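Local structure of beta-mannosidase (Trichoderma harzianum, 4CVU) at residues V914-Q919 against G925-Q930; L866-N869 against K874-V877. The protein probably hydrolyses the glycosidic bonds of terminal beta-linked mannose at the non-reducing ends of glycans, as a fungal beta-mannosidase of glycoside hydrolase family 2. All blocks are in the same frame, centred on the assembly; numbering follows the deposited sequence.

Contact 1: residues V914-Q919 against G925-Q930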
# COMPACT_ATOMS: atom_id res chain seq x y z
N VAL A 914 -28.79 -17.81 -1.20
CA VAL A 914 -27.83 -17.49 -0.14
C VAL A 914 -28.00 -16.04 0.23
O VAL A 914 -27.84 -15.17 -0.60
CB VAL A 914 -26.38 -17.73 -0.63
CG1 VAL A 914 -25.39 -17.40 0.47
CG2 VAL A 914 -26.17 -19.19 -1.07
N GLY A 915 -28.38 -15.78 1.49
CA GLY A 915 -28.42 -14.41 2.03
C GLY A 915 -27.09 -14.00 2.66
O GLY A 915 -26.18 -14.81 2.79
N PHE A 916 -27.00 -12.73 3.04
CA PHE A 916 -25.80 -12.13 3.60
C PHE A 916 -26.22 -11.26 4.78
O PHE A 916 -27.13 -10.44 4.66
CB PHE A 916 -25.11 -11.25 2.53
CG PHE A 916 -23.73 -10.74 2.92
CD1 PHE A 916 -22.59 -11.50 2.68
CD2 PHE A 916 -23.56 -9.48 3.45
CE1 PHE A 916 -21.32 -11.04 3.00
CE2 PHE A 916 -22.29 -8.99 3.75
CZ PHE A 916 -21.17 -9.78 3.54
N THR A 917 -25.54 -11.44 5.91
CA THR A 917 -25.70 -10.55 7.06
C THR A 917 -24.83 -9.31 6.87
O THR A 917 -23.62 -9.39 7.00
CB THR A 917 -25.32 -11.31 8.32
OG1 THR A 917 -26.18 -12.44 8.43
CG2 THR A 917 -25.43 -10.44 9.56
N LEU A 918 -25.44 -8.20 6.49
CA LEU A 918 -24.71 -6.98 6.21
C LEU A 918 -24.42 -6.31 7.53
O LEU A 918 -25.34 -5.86 8.20
CB LEU A 918 -25.52 -6.05 5.30
CG LEU A 918 -24.88 -4.72 4.89
CD1 LEU A 918 -23.58 -4.98 4.19
CD2 LEU A 918 -25.82 -3.95 3.98
N GLN A 919 -23.15 -6.24 7.91
CA GLN A 919 -22.75 -5.57 9.15
C GLN A 919 -22.35 -4.14 8.90
O GLN A 919 -22.64 -3.27 9.71
CB GLN A 919 -21.61 -6.29 9.83
CG GLN A 919 -21.99 -7.69 10.22
CD GLN A 919 -20.83 -8.48 10.75
OE1 GLN A 919 -19.76 -8.47 10.15
NE2 GLN A 919 -21.02 -9.15 11.88
N GLY A 925 -24.61 0.38 -1.24
CA GLY A 925 -25.46 -0.64 -1.80
C GLY A 925 -24.99 -1.28 -3.10
O GLY A 925 -25.59 -2.25 -3.52
N LYS A 926 -23.92 -0.79 -3.71
CA LYS A 926 -23.45 -1.37 -4.98
C LYS A 926 -22.61 -2.64 -4.83
O LYS A 926 -22.25 -3.24 -5.82
CB LYS A 926 -22.63 -0.37 -5.77
CG LYS A 926 -23.38 0.93 -6.06
CD LYS A 926 -22.78 1.63 -7.27
CE LYS A 926 -23.62 2.85 -7.66
NZ LYS A 926 -24.89 2.47 -8.37
N TRP A 927 -22.24 -2.98 -3.60
CA TRP A 927 -21.43 -4.19 -3.34
C TRP A 927 -21.99 -5.49 -3.89
O TRP A 927 -21.24 -6.45 -4.14
CB TRP A 927 -21.20 -4.35 -1.84
CG TRP A 927 -22.46 -4.63 -1.04
CD1 TRP A 927 -23.36 -3.71 -0.54
CD2 TRP A 927 -22.96 -5.91 -0.68
NE1 TRP A 927 -24.38 -4.35 0.12
CE2 TRP A 927 -24.17 -5.70 0.04
CE3 TRP A 927 -22.51 -7.23 -0.89
CZ2 TRP A 927 -24.92 -6.75 0.55
CZ3 TRP A 927 -23.29 -8.29 -0.40
CH2 TRP A 927 -24.47 -8.04 0.32
N THR A 928 -23.33 -5.56 -3.99
CA THR A 928 -24.02 -6.78 -4.47
C THR A 928 -23.64 -7.10 -5.92
O THR A 928 -23.49 -8.26 -6.26
CB THR A 928 -25.57 -6.63 -4.42
OG1 THR A 928 -26.00 -5.49 -5.19
CG2 THR A 928 -26.00 -6.47 -2.99
N GLU A 929 -23.43 -6.06 -6.71
CA GLU A 929 -22.97 -6.18 -8.09
C GLU A 929 -21.51 -6.61 -8.22
O GLU A 929 -21.10 -6.99 -9.30
CB GLU A 929 -23.05 -4.83 -8.80
CG GLU A 929 -24.44 -4.24 -8.85
CD GLU A 929 -24.41 -2.79 -9.30
OE1 GLU A 929 -23.38 -2.35 -9.87
OE2 GLU A 929 -25.42 -2.08 -9.10
N GLN A 930 -20.73 -6.47 -7.14
CA GLN A 930 -19.30 -6.80 -7.16
C GLN A 930 -19.06 -8.16 -6.56
O GLN A 930 -17.95 -8.64 -6.54
CB GLN A 930 -18.48 -5.75 -6.42
CG GLN A 930 -18.75 -4.30 -6.88
CD GLN A 930 -18.58 -3.28 -5.74
OE1 GLN A 930 -17.99 -3.60 -4.68
NE2 GLN A 930 -19.11 -2.05 -5.94
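The indole of W927 meets F916 and L918 of strand 911-921, carrying a turn of the Ig-fold domain onto its beta-sheet and illustrating how one large side chain can dock a loop. The turn begins at G925, whose N is bonded to D921 OD2. At its positive phi a CB would collide with the carbonyl O of the residue before, a strain that glycine avoids. At K926 the backbone turns into helical angles that last to E929.

W927, next in line, has its N held by T923 OG1. With CG lying between the backbone N and the carbonyl carbon (chi1 66°), the indole reaches out to the strand. Its far corner does the touching: CH2 lies 3.6 Å from F916 CD2, and CZ3 sits over one face of the phenyl ring, toward the rim. The planes meet at 43°, neither stacked nor edge-to-face, while F899 and H891 make edge-to-face pairs with the same phenylalanine. L918 CD1 approaches one indole face near its rim, 3.9 Å above the plane. An alanine in place of W927 would be likely to open a gap beside F916 and L918 and leave the turn without this grip on the sheet.

Against the opposite face of the indole, T928 lays its own CG2 over the centre. Two backbone bonds then tighten the turn: E929 N reaches K926 O at 3.2 Å, and Q930 N reaches W927 O at 3.0 Å.

Contact 2: residues L866-N869 against K874-V877; sequences LSYN and KFTV
Y868 and F875 bring their rings together obliquely, with planes 48° apart, on one face of a beta hairpin in the Ig-fold domain. Y868 CD1 stands 3.4 Å above the centre of one face of the F875 ring, while the tyrosine ring itself is met at a slant by F875 CE1 and by K874 O. K874 O lies 3.4 Å from Y868 CD1. The tyrosine CG is anti to its own N (chi1 -176°), whereas the phenylalanine CG lies beside its N and anti to the carbonyl carbon; the first sends the tyrosine ring over the phenylalanine, and the two side chains of this non-hydrogen-bonded pair cross obliquely.

The same face continues with L866 and V877, another non-hydrogen-bonded pair, whose side chains lie side by side with L866 CD1 3.9 Å from V877 CG2. Beyond them, V933 of strand 932-934 touches both, and W927 and V931 pack against F875; F875 and V877 are buried, while Y868 and L866 stay partly exposed.

S867, N869, K874 and T876 point to the other face, where polar groups prevail. Between the strands, S867 N gives a bond of 3.1 Å to T876 O, lying in the carbonyl plane, and T876 N returns one of 2.9 Å to S867 O. N869 N makes a hydrogen bond of 2.9 Å to K874 O, almost straight on, with a C=O...N angle of 169°. Near the turn the return bond from K874 N to N869 O is weak; T872 OG1 also accepts from K874 N, and N869 OD1 accepts from T872 N. A water bridges the S867-T876 pair, donating to T876 O, which also accepts from S867 N, and hydrogen-bonded at 2.8 Å to S867 OG.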
# COMPACT_ATOMS: atom_id res chain seq x y z
N LEU A 866 -25.01 -16.36 -11.29
CA LEU A 866 -25.19 -15.68 -10.03
C LEU A 866 -26.01 -14.44 -10.27
O LEU A 866 -25.78 -13.73 -11.24
CB LEU A 866 -23.81 -15.31 -9.45
CG LEU A 866 -23.75 -14.54 -8.13
CD1 LEU A 866 -24.24 -15.41 -7.01
CD2 LEU A 866 -22.34 -14.02 -7.82
N SER A 867 -26.99 -14.21 -9.40
CA SER A 867 -27.83 -13.01 -9.49
C SER A 867 -28.24 -12.60 -8.11
O SER A 867 -28.19 -13.41 -7.17
CB SER A 867 -29.08 -13.27 -10.36
OG SER A 867 -29.74 -14.45 -9.98
N TYR A 868 -28.65 -11.35 -7.98
CA TYR A 868 -29.10 -10.84 -6.70
C TYR A 868 -30.51 -10.28 -6.80
O TYR A 868 -30.85 -9.60 -7.78
CB TYR A 868 -28.17 -9.74 -6.20
CG TYR A 868 -28.54 -9.22 -4.82
CD1 TYR A 868 -28.34 -10.00 -3.69
CD2 TYR A 868 -29.05 -7.94 -4.66
CE1 TYR A 868 -28.67 -9.52 -2.41
CE2 TYR A 868 -29.36 -7.45 -3.39
CZ TYR A 868 -29.18 -8.24 -2.29
OH TYR A 868 -29.49 -7.77 -1.07
N ASN A 869 -31.31 -10.55 -5.77
CA ASN A 869 -32.71 -10.09 -5.72
C ASN A 869 -32.81 -9.08 -4.61
O ASN A 869 -32.64 -9.41 -3.45
CB ASN A 869 -33.66 -11.27 -5.50
CG ASN A 869 -35.13 -10.86 -5.59
OD1 ASN A 869 -35.58 -9.99 -4.84
ND2 ASN A 869 -35.88 -11.50 -6.51
N LYS A 874 -31.61 -12.02 -1.40
CA LYS A 874 -30.96 -13.29 -1.60
C LYS A 874 -30.15 -13.25 -2.91
O LYS A 874 -30.52 -12.55 -3.89
CB LYS A 874 -32.00 -14.41 -1.67
CG LYS A 874 -32.73 -14.67 -0.35
CD LYS A 874 -31.99 -15.67 0.55
CE LYS A 874 -32.96 -16.36 1.50
NZ LYS A 874 -33.31 -15.42 2.58
N PHE A 875 -29.03 -13.98 -2.89
CA PHE A 875 -28.29 -14.30 -4.09
C PHE A 875 -28.81 -15.65 -4.54
O PHE A 875 -29.00 -16.55 -3.71
CB PHE A 875 -26.77 -14.40 -3.81
CG PHE A 875 -26.13 -13.09 -3.52
CD1 PHE A 875 -25.63 -12.29 -4.55
CD2 PHE A 875 -26.02 -12.64 -2.22
CE1 PHE A 875 -25.05 -11.07 -4.28
CE2 PHE A 875 -25.44 -11.42 -1.94
CZ PHE A 875 -24.95 -10.64 -2.98
N THR A 876 -29.03 -15.80 -5.84
CA THR A 876 -29.31 -17.11 -6.37
C THR A 876 -28.07 -17.59 -7.13
O THR A 876 -27.55 -16.87 -7.97
CB THR A 876 -30.61 -17.13 -7.24
OG1 THR A 876 -31.75 -16.98 -6.40
CG2 THR A 876 -30.75 -18.42 -7.99
N VAL A 877 -27.67 -18.82 -6.83
CA VAL A 877 -26.51 -19.47 -7.39
C VAL A 877 -26.97 -20.72 -8.12
O VAL A 877 -27.68 -21.52 -7.54
CB VAL A 877 -25.53 -19.90 -6.27
CG1 VAL A 877 -24.23 -20.44 -6.85
CG2 VAL A 877 -25.26 -18.75 -5.33
O HOH W 1 -28.74 -16.96 -10.55

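Contacts 1 and 2 lie in series along the chain, the hairpin 866-877 closing before 914-930 begins, yet their centres are about 10 Å apart within the same Ig-fold domain. Strands 874-879 and 911-921 are neighbours in one antiparallel sheet, joined by a probable hydrogen bond from V914 N to F875 O (2.8 Å). Segment 925-930 supplies a second connection: T928 CG2 packs 3.5 Å from Y868 CE2. Together they show how segments brought in at different points of a sequence pack against one another on the same sheet. At its other end, segment 914-919 ties the domain to helix 401-413, where Q919 NE2 bonds to R406 O and D409 OD2.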